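Local structure of vacuolar aminopeptidase 1 (Saccharomyces cerevisiae, 5JGF) at residues 86-91 and 454-459; 341-346 and 428-433; 369-374 and 398-403. The protein removes amino acids, preferably neutral or hydrophobic ones, from the N-termini of peptides in the vacuole as a zinc-dependent, dodecameric M18 aminopeptidase. All blocks are in the same frame, centred on the assembly; numbering follows the deposited sequence.

How the interactions relate
All three contacts belong to the nine-stranded mixed sheet, within which strands 86-91, 339-347, 426-434, 369-372 and 400-403 follow one another. Interaction 1 lays helix 448-468 against the first of these, interaction 2 pairs the second with the third, and interaction 3 pairs the last two, at the sheet's edge within this chain. Centres of interactions 1 and 2 are about 9 Å apart, of 2 and 3 about 8 Å, of 1 and 3 about 14 Å. Along the chain, interaction 2 falls between the two halves of interaction 1, and interaction 3 between those of interaction 2. H91, ending strand 86-91, and D344, just past the regular part of neighbouring 339-347, bind the same zinc.

Interaction 1 (86-91 and 454-459); sequences GVIGSH and KFFNGF. With ZN (zinc ion), chain K.
I88 pushes its CD1 against the ring of F456, 3.6 Å from CD2, and this is the tight spot of the contact between strand 86-91 and helix 448-468. The I88 side chain reaches the helix because CG1 lies anti to its carbonyl carbon (chi1 -66°) and chi2 is extended, which carries CD1 out to the F456 ring obliquely. One helical turn on, F459 slides past I88 in the reverse direction, with CE2 at 4.0 Å from I88 CG1. The edge of the F459 ring is turned to the strand backbone: V87 N lies in the ring plane, 4.0 Å from CZ, and the carbon of the G86 carbonyl is also at this edge. No hydrogen bond crosses here, and only 209 Å² is buried in total, with the segment axes 10.3 Å apart at 149°.

The helix flank turned from the strand is looser: it carries K454 and N457, both partly exposed, K454 being salt-bridged to D398. The strand's zinc end is buried but makes no contact with this helix segment; there H91 NE2 binds zinc at 2.1 Å. D262 and D344 share that metal, together with two waters. The contact thus rests on packing of I88 and the two phenylalanine rings, an edge of F459 lying against the strand backbone; the metal-binding chemistry is kept to the strand's C-terminal end.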
# COMPACT_ATOMS: atom_id res chain seq x y z
N GLY D 86 46.89 28.92 -23.20
CA GLY D 86 46.87 27.50 -22.87
C GLY D 86 46.47 27.46 -21.41
O GLY D 86 47.25 27.87 -20.54
N VAL D 87 45.28 26.95 -21.13
CA VAL D 87 44.75 26.93 -19.77
C VAL D 87 44.42 25.58 -19.15
O VAL D 87 43.94 24.67 -19.83
CB VAL D 87 43.43 27.74 -19.69
CG1 VAL D 87 42.93 27.79 -18.25
CG2 VAL D 87 43.62 29.14 -20.26
N ILE D 88 44.67 25.46 -17.85
CA ILE D 88 44.26 24.28 -17.11
C ILE D 88 43.49 24.83 -15.92
O ILE D 88 44.02 25.61 -15.13
CB ILE D 88 45.43 23.42 -16.55
CG1 ILE D 88 46.23 22.80 -17.70
CG2 ILE D 88 44.85 22.29 -15.69
CD1 ILE D 88 47.32 21.85 -17.22
N GLY D 89 42.21 24.47 -15.82
CA GLY D 89 41.40 24.94 -14.72
C GLY D 89 40.98 23.79 -13.84
O GLY D 89 40.48 22.78 -14.33
N SER D 90 41.18 23.93 -12.53
CA SER D 90 40.81 22.89 -11.57
C SER D 90 40.24 23.53 -10.32
O SER D 90 40.31 24.75 -10.15
CB SER D 90 42.04 22.06 -11.20
OG SER D 90 42.60 21.42 -12.33
N HIS D 91 39.67 22.73 -9.43
CA HIS D 91 39.14 23.31 -8.20
C HIS D 91 39.88 22.80 -6.98
O HIS D 91 40.28 21.64 -6.92
CB HIS D 91 37.61 23.09 -8.09
CG HIS D 91 37.18 21.67 -7.88
ND1 HIS D 91 37.01 21.13 -6.62
CD2 HIS D 91 36.79 20.72 -8.76
CE1 HIS D 91 36.53 19.90 -6.74
NE2 HIS D 91 36.38 19.63 -8.02
N LYS D 454 52.92 14.31 -16.04
CA LYS D 454 53.53 14.08 -17.35
C LYS D 454 52.62 14.57 -18.47
O LYS D 454 53.07 15.24 -19.40
CB LYS D 454 53.84 12.59 -17.52
CG LYS D 454 54.56 12.25 -18.82
CD LYS D 454 55.04 10.80 -18.81
CE LYS D 454 54.47 10.01 -19.97
NZ LYS D 454 54.87 10.56 -21.30
N PHE D 455 51.34 14.24 -18.39
CA PHE D 455 50.41 14.66 -19.42
C PHE D 455 50.27 16.18 -19.48
O PHE D 455 50.35 16.78 -20.55
CB PHE D 455 49.03 14.04 -19.21
CG PHE D 455 48.01 14.55 -20.17
CD1 PHE D 455 48.01 14.13 -21.49
CD2 PHE D 455 47.08 15.50 -19.77
CE1 PHE D 455 47.10 14.65 -22.40
CE2 PHE D 455 46.16 16.03 -20.67
CZ PHE D 455 46.17 15.60 -21.99
N PHE D 456 50.04 16.81 -18.32
CA PHE D 456 49.87 18.26 -18.26
C PHE D 456 51.12 19.01 -18.70
O PHE D 456 51.03 20.09 -19.28
CB PHE D 456 49.49 18.68 -16.84
CG PHE D 456 48.11 18.23 -16.42
CD1 PHE D 456 47.88 17.78 -15.12
CD2 PHE D 456 47.05 18.26 -17.31
CE1 PHE D 456 46.61 17.36 -14.73
CE2 PHE D 456 45.77 17.85 -16.93
CZ PHE D 456 45.56 17.40 -15.63
N ASN D 457 52.28 18.43 -18.42
CA ASN D 457 53.55 19.04 -18.81
C ASN D 457 53.59 19.02 -20.34
O ASN D 457 53.94 20.01 -20.98
CB ASN D 457 54.73 18.24 -18.24
CG ASN D 457 56.07 18.92 -18.47
OD1 ASN D 457 57.08 18.26 -18.70
ND2 ASN D 457 56.08 20.24 -18.39
N GLY D 458 53.21 17.88 -20.91
CA GLY D 458 53.18 17.74 -22.35
C GLY D 458 52.21 18.72 -22.99
O GLY D 458 52.43 19.20 -24.10
N PHE D 459 51.12 19.01 -22.28
CA PHE D 459 50.12 19.96 -22.78
C PHE D 459 50.72 21.35 -22.94
O PHE D 459 50.59 21.97 -23.99
CB PHE D 459 48.93 20.04 -21.82
CG PHE D 459 48.02 21.20 -22.09
CD1 PHE D 459 47.17 21.20 -23.20
CD2 PHE D 459 48.02 22.32 -21.25
CE1 PHE D 459 46.33 22.29 -23.46
CE2 PHE D 459 47.19 23.41 -21.51
CZ PHE D 459 46.35 23.40 -22.61
ZN ZN K . 35.70 17.71 -8.70
O HOH W 1 35.06 15.60 -9.70
O HOH W 2 33.77 17.96 -8.06

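Interaction 2 (341-346 and 428-433); sequences LSADVN and IDLGIA. With ZN (zinc ion), chain K.
L341 and I428 lie side by side on one face of the sheet and point the same way, L341 CD2 coming to 3.9 Å from I428 CD1. The same CD2 also touches CD2 of L430, and A343 CB sits near L430 CD1, which makes this face apolar. The opposite face carries S342 and D429. Standing anti to the backbone N (chi1 173°), S342 OG donates to D429 OD1 over 2.7 Å, meeting the carboxylate from above its plane, 42° out of it. T414 OG1 also bonds to OD1 and the A380 amide to OD2, so S342, T414 and A380 together hold the buried carboxylate and probably help it to stay charged. Water 3 lies within bonding distance of both S342 O and D429 OD1, with more acceptors in reach than protons to share.

Between the faces the parallel backbones are laced by S342 N to I428 O, L430 N to S342 O (3.0 Å, 168° at the hydrogen) and D344 N to L430 O, the last in the carbonyl plane. Farther on the pairing becomes irregular. G431 CA lies 3.5 Å from D344 O and gives it a CH contact; a CB there would clash with that oxygen. D344 turns away from strand 426-434 and binds zinc through OD1 at 2.1 Å and, more loosely, OD2 at 2.6 Å, while V345 O accepts a bond from zinc-bound water 1. N346 turns its OD1 to CA and CB of A433, and its ND2 is bonded to S372 OG and T370 O.

Helix 448-468 covers the L341 and L430 face through F459, F456 and F455. Strand 86-91 pairs with 339-347 on one flank, and strand 369-372 with 426-434 on the other.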
# COMPACT_ATOMS: atom_id res chain seq x y z
N LEU D 341 41.80 23.24 -20.57
CA LEU D 341 41.65 21.87 -20.09
C LEU D 341 40.97 22.03 -18.74
O LEU D 341 41.55 22.60 -17.82
CB LEU D 341 43.00 21.17 -19.89
CG LEU D 341 43.90 20.88 -21.09
CD1 LEU D 341 45.01 19.92 -20.66
CD2 LEU D 341 43.10 20.27 -22.23
N SER D 342 39.73 21.57 -18.64
CA SER D 342 39.00 21.62 -17.38
C SER D 342 39.40 20.30 -16.72
O SER D 342 38.87 19.25 -17.07
CB SER D 342 37.50 21.65 -17.63
OG SER D 342 36.79 21.53 -16.41
N ALA D 343 40.34 20.37 -15.78
CA ALA D 343 40.84 19.17 -15.12
C ALA D 343 40.17 18.89 -13.79
O ALA D 343 40.43 19.55 -12.79
CB ALA D 343 42.36 19.29 -14.92
N ASP D 344 39.28 17.90 -13.80
CA ASP D 344 38.56 17.49 -12.60
C ASP D 344 38.55 15.97 -12.61
O ASP D 344 38.33 15.34 -13.64
CB ASP D 344 37.13 18.04 -12.62
CG ASP D 344 36.48 18.02 -11.24
OD1 ASP D 344 37.09 17.46 -10.31
OD2 ASP D 344 35.37 18.57 -11.09
N VAL D 345 38.82 15.37 -11.45
CA VAL D 345 38.84 13.92 -11.35
C VAL D 345 37.56 13.29 -11.86
O VAL D 345 36.48 13.86 -11.72
CB VAL D 345 39.07 13.48 -9.88
CG1 VAL D 345 40.45 13.90 -9.42
CG2 VAL D 345 38.00 14.10 -8.98
N ASN D 346 37.69 12.12 -12.48
CA ASN D 346 36.52 11.40 -12.96
C ASN D 346 36.54 10.03 -12.29
O ASN D 346 37.35 9.77 -11.39
CB ASN D 346 36.48 11.29 -14.49
CG ASN D 346 37.85 11.21 -15.11
OD1 ASN D 346 38.72 10.49 -14.62
ND2 ASN D 346 38.04 11.93 -16.21
N ILE D 428 38.10 21.30 -22.88
CA ILE D 428 38.13 19.85 -22.80
C ILE D 428 38.09 19.39 -21.35
O ILE D 428 38.98 19.73 -20.56
CB ILE D 428 39.40 19.30 -23.47
CG1 ILE D 428 39.50 19.86 -24.89
CG2 ILE D 428 39.38 17.77 -23.49
CD1 ILE D 428 40.92 19.98 -25.40
N ASP D 429 37.06 18.63 -20.99
CA ASP D 429 36.95 18.11 -19.64
C ASP D 429 37.67 16.77 -19.57
O ASP D 429 37.41 15.87 -20.36
CB ASP D 429 35.48 17.94 -19.24
CG ASP D 429 34.89 19.21 -18.65
OD1 ASP D 429 35.23 19.54 -17.49
OD2 ASP D 429 34.09 19.87 -19.34
N LEU D 430 38.60 16.66 -18.62
CA LEU D 430 39.37 15.44 -18.43
C LEU D 430 39.93 15.48 -17.02
O LEU D 430 39.72 16.44 -16.29
CB LEU D 430 40.51 15.35 -19.45
CG LEU D 430 41.39 16.59 -19.68
CD1 LEU D 430 42.19 16.91 -18.43
CD2 LEU D 430 42.34 16.32 -20.86
N GLY D 431 40.65 14.43 -16.64
CA GLY D 431 41.22 14.43 -15.31
C GLY D 431 41.80 13.09 -14.94
O GLY D 431 41.79 12.16 -15.75
N ILE D 432 42.34 13.01 -13.74
CA ILE D 432 42.92 11.78 -13.23
C ILE D 432 41.75 11.07 -12.56
O ILE D 432 41.07 11.64 -11.72
CB ILE D 432 44.02 12.08 -12.19
CG1 ILE D 432 45.13 12.91 -12.86
CG2 ILE D 432 44.58 10.78 -11.62
CD1 ILE D 432 46.20 13.41 -11.89
N ALA D 433 41.50 9.82 -12.96
CA ALA D 433 40.40 9.05 -12.41
C ALA D 433 40.69 8.54 -11.01
O ALA D 433 41.84 8.27 -10.66
CB ALA D 433 40.07 7.88 -13.34
ZN ZN K . 35.70 17.71 -8.70
O HOH W 3 36.65 17.99 -15.91
O HOH W 1 35.06 15.60 -9.70
O HOH W 2 33.77 17.96 -8.06

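Interaction 3 (369-374 and 398-403); sequences ITLSLD and DKVQYF
Q401 N to I369 O, L371 N to Q401 O, F403 N to L371 O and L373 N to F403 O form the parallel ladder joining strands 369-372 and 400-403. They differ in straightness: L373 N meets F403 O at 177° over 2.9 Å, whereas F403 N to L371 O is bent to 140°. L371 N approaches Q401 O from above the carbonyl plane over 2.7 Å. At the start of the ladder, water 4 bridges I369 N and K399 O.

Apolar contacts fall on two faces. On one, L373 sets its CD1 over a face of the Y402 ring, 4.0 Å from the ring centroid, a CH-pi contact displaced toward the rim. L371 runs alongside Y402, its CD2 reaching CE1 (4.1 Å) and V400 CG1. On the other face, CG2 of T370, anti to its backbone N, crosses to F403 CB at 3.7 Å.

The polar ends have partners elsewhere: Y402 OH bonds to E390 and Q401 OE1 to the V364 amide. A serine in place of Y402 would probably leave L373 CD1 without its ring face and E390 without the phenol hydroxyl. Across subunit borders, L373 packs on P101 of a second subunit and F403 on F170 of a third.

Parallel strands joined through helix 383-396, with L371, L373 and V400 packed on that helix, make this a beta-alpha-beta unit, here at an edge, within this chain, of the metallopeptidase sheet.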
# COMPACT_ATOMS: atom_id res chain seq x y z
N ILE D 369 45.75 9.91 -18.25
CA ILE D 369 44.65 10.85 -18.10
C ILE D 369 43.36 10.28 -18.68
O ILE D 369 43.39 9.47 -19.61
CB ILE D 369 44.99 12.20 -18.81
CG1 ILE D 369 44.20 13.34 -18.18
CG2 ILE D 369 44.71 12.09 -20.31
CD1 ILE D 369 44.69 13.73 -16.79
N THR D 370 42.23 10.69 -18.12
CA THR D 370 40.94 10.21 -18.60
C THR D 370 40.11 11.36 -19.16
O THR D 370 39.89 12.37 -18.49
CB THR D 370 40.15 9.52 -17.47
OG1 THR D 370 40.87 8.37 -17.03
CG2 THR D 370 38.76 9.09 -17.96
N LEU D 371 39.66 11.19 -20.39
CA LEU D 371 38.84 12.18 -21.05
C LEU D 371 37.40 12.00 -20.57
O LEU D 371 36.90 10.87 -20.53
CB LEU D 371 38.94 11.97 -22.57
CG LEU D 371 38.94 13.18 -23.51
CD1 LEU D 371 39.89 14.26 -23.02
CD2 LEU D 371 39.35 12.68 -24.89
N SER D 372 36.75 13.09 -20.18
CA SER D 372 35.37 13.04 -19.71
C SER D 372 34.46 13.44 -20.86
O SER D 372 34.53 14.57 -21.36
CB SER D 372 35.17 13.99 -18.52
OG SER D 372 35.94 13.58 -17.40
N LEU D 373 33.61 12.51 -21.27
CA LEU D 373 32.71 12.74 -22.39
C LEU D 373 31.25 12.64 -22.00
O LEU D 373 30.87 11.75 -21.24
CB LEU D 373 33.01 11.72 -23.49
CG LEU D 373 34.45 11.68 -24.00
CD1 LEU D 373 34.93 10.24 -24.06
CD2 LEU D 373 34.53 12.35 -25.36
N ASP D 374 30.44 13.56 -22.52
CA ASP D 374 29.01 13.56 -22.25
C ASP D 374 28.29 14.32 -23.35
O ASP D 374 28.62 15.46 -23.65
CB ASP D 374 28.70 14.23 -20.91
CG ASP D 374 27.25 14.09 -20.53
OD1 ASP D 374 26.87 12.98 -20.10
OD2 ASP D 374 26.49 15.07 -20.68
N ASP D 398 51.81 9.66 -24.18
CA ASP D 398 50.86 9.51 -23.09
C ASP D 398 49.70 8.64 -23.56
O ASP D 398 49.43 8.56 -24.76
CB ASP D 398 50.29 10.86 -22.64
CG ASP D 398 51.33 11.75 -22.02
OD1 ASP D 398 52.01 11.30 -21.07
OD2 ASP D 398 51.46 12.91 -22.47
N LYS D 399 49.03 8.01 -22.61
CA LYS D 399 47.87 7.19 -22.92
C LYS D 399 46.63 7.96 -22.48
O LYS D 399 46.66 8.68 -21.48
CB LYS D 399 47.97 5.85 -22.18
CG LYS D 399 49.15 4.97 -22.62
CD LYS D 399 48.98 4.50 -24.06
CE LYS D 399 49.84 3.27 -24.39
NZ LYS D 399 51.24 3.59 -24.78
N VAL D 400 45.55 7.83 -23.24
CA VAL D 400 44.30 8.52 -22.94
C VAL D 400 43.17 7.52 -22.73
O VAL D 400 42.98 6.61 -23.53
CB VAL D 400 43.91 9.48 -24.10
CG1 VAL D 400 42.56 10.13 -23.82
CG2 VAL D 400 44.98 10.54 -24.27
N GLN D 401 42.42 7.69 -21.64
CA GLN D 401 41.30 6.81 -21.34
C GLN D 401 40.00 7.58 -21.50
O GLN D 401 40.01 8.79 -21.66
CB GLN D 401 41.41 6.27 -19.92
CG GLN D 401 42.77 5.70 -19.57
CD GLN D 401 42.75 4.93 -18.27
OE1 GLN D 401 42.31 3.78 -18.24
NE2 GLN D 401 43.20 5.56 -17.20
N TYR D 402 38.88 6.86 -21.46
CA TYR D 402 37.57 7.48 -21.61
C TYR D 402 36.63 7.23 -20.45
O TYR D 402 36.68 6.17 -19.82
CB TYR D 402 36.84 6.91 -22.83
CG TYR D 402 37.31 7.31 -24.21
CD1 TYR D 402 38.26 8.30 -24.40
CD2 TYR D 402 36.74 6.70 -25.33
CE1 TYR D 402 38.64 8.68 -25.70
CE2 TYR D 402 37.11 7.07 -26.61
CZ TYR D 402 38.06 8.05 -26.79
OH TYR D 402 38.39 8.41 -28.08
N PHE D 403 35.78 8.21 -20.17
CA PHE D 403 34.72 8.04 -19.19
C PHE D 403 33.47 8.76 -19.67
O PHE D 403 33.51 9.95 -20.00
CB PHE D 403 35.06 8.56 -17.79
CG PHE D 403 33.90 8.42 -16.83
CD1 PHE D 403 32.96 9.44 -16.68
CD2 PHE D 403 33.67 7.21 -16.18
CE1 PHE D 403 31.80 9.25 -15.92
CE2 PHE D 403 32.52 7.00 -15.42
CZ PHE D 403 31.58 8.03 -15.29
O HOH W 4 47.95 10.62 -19.82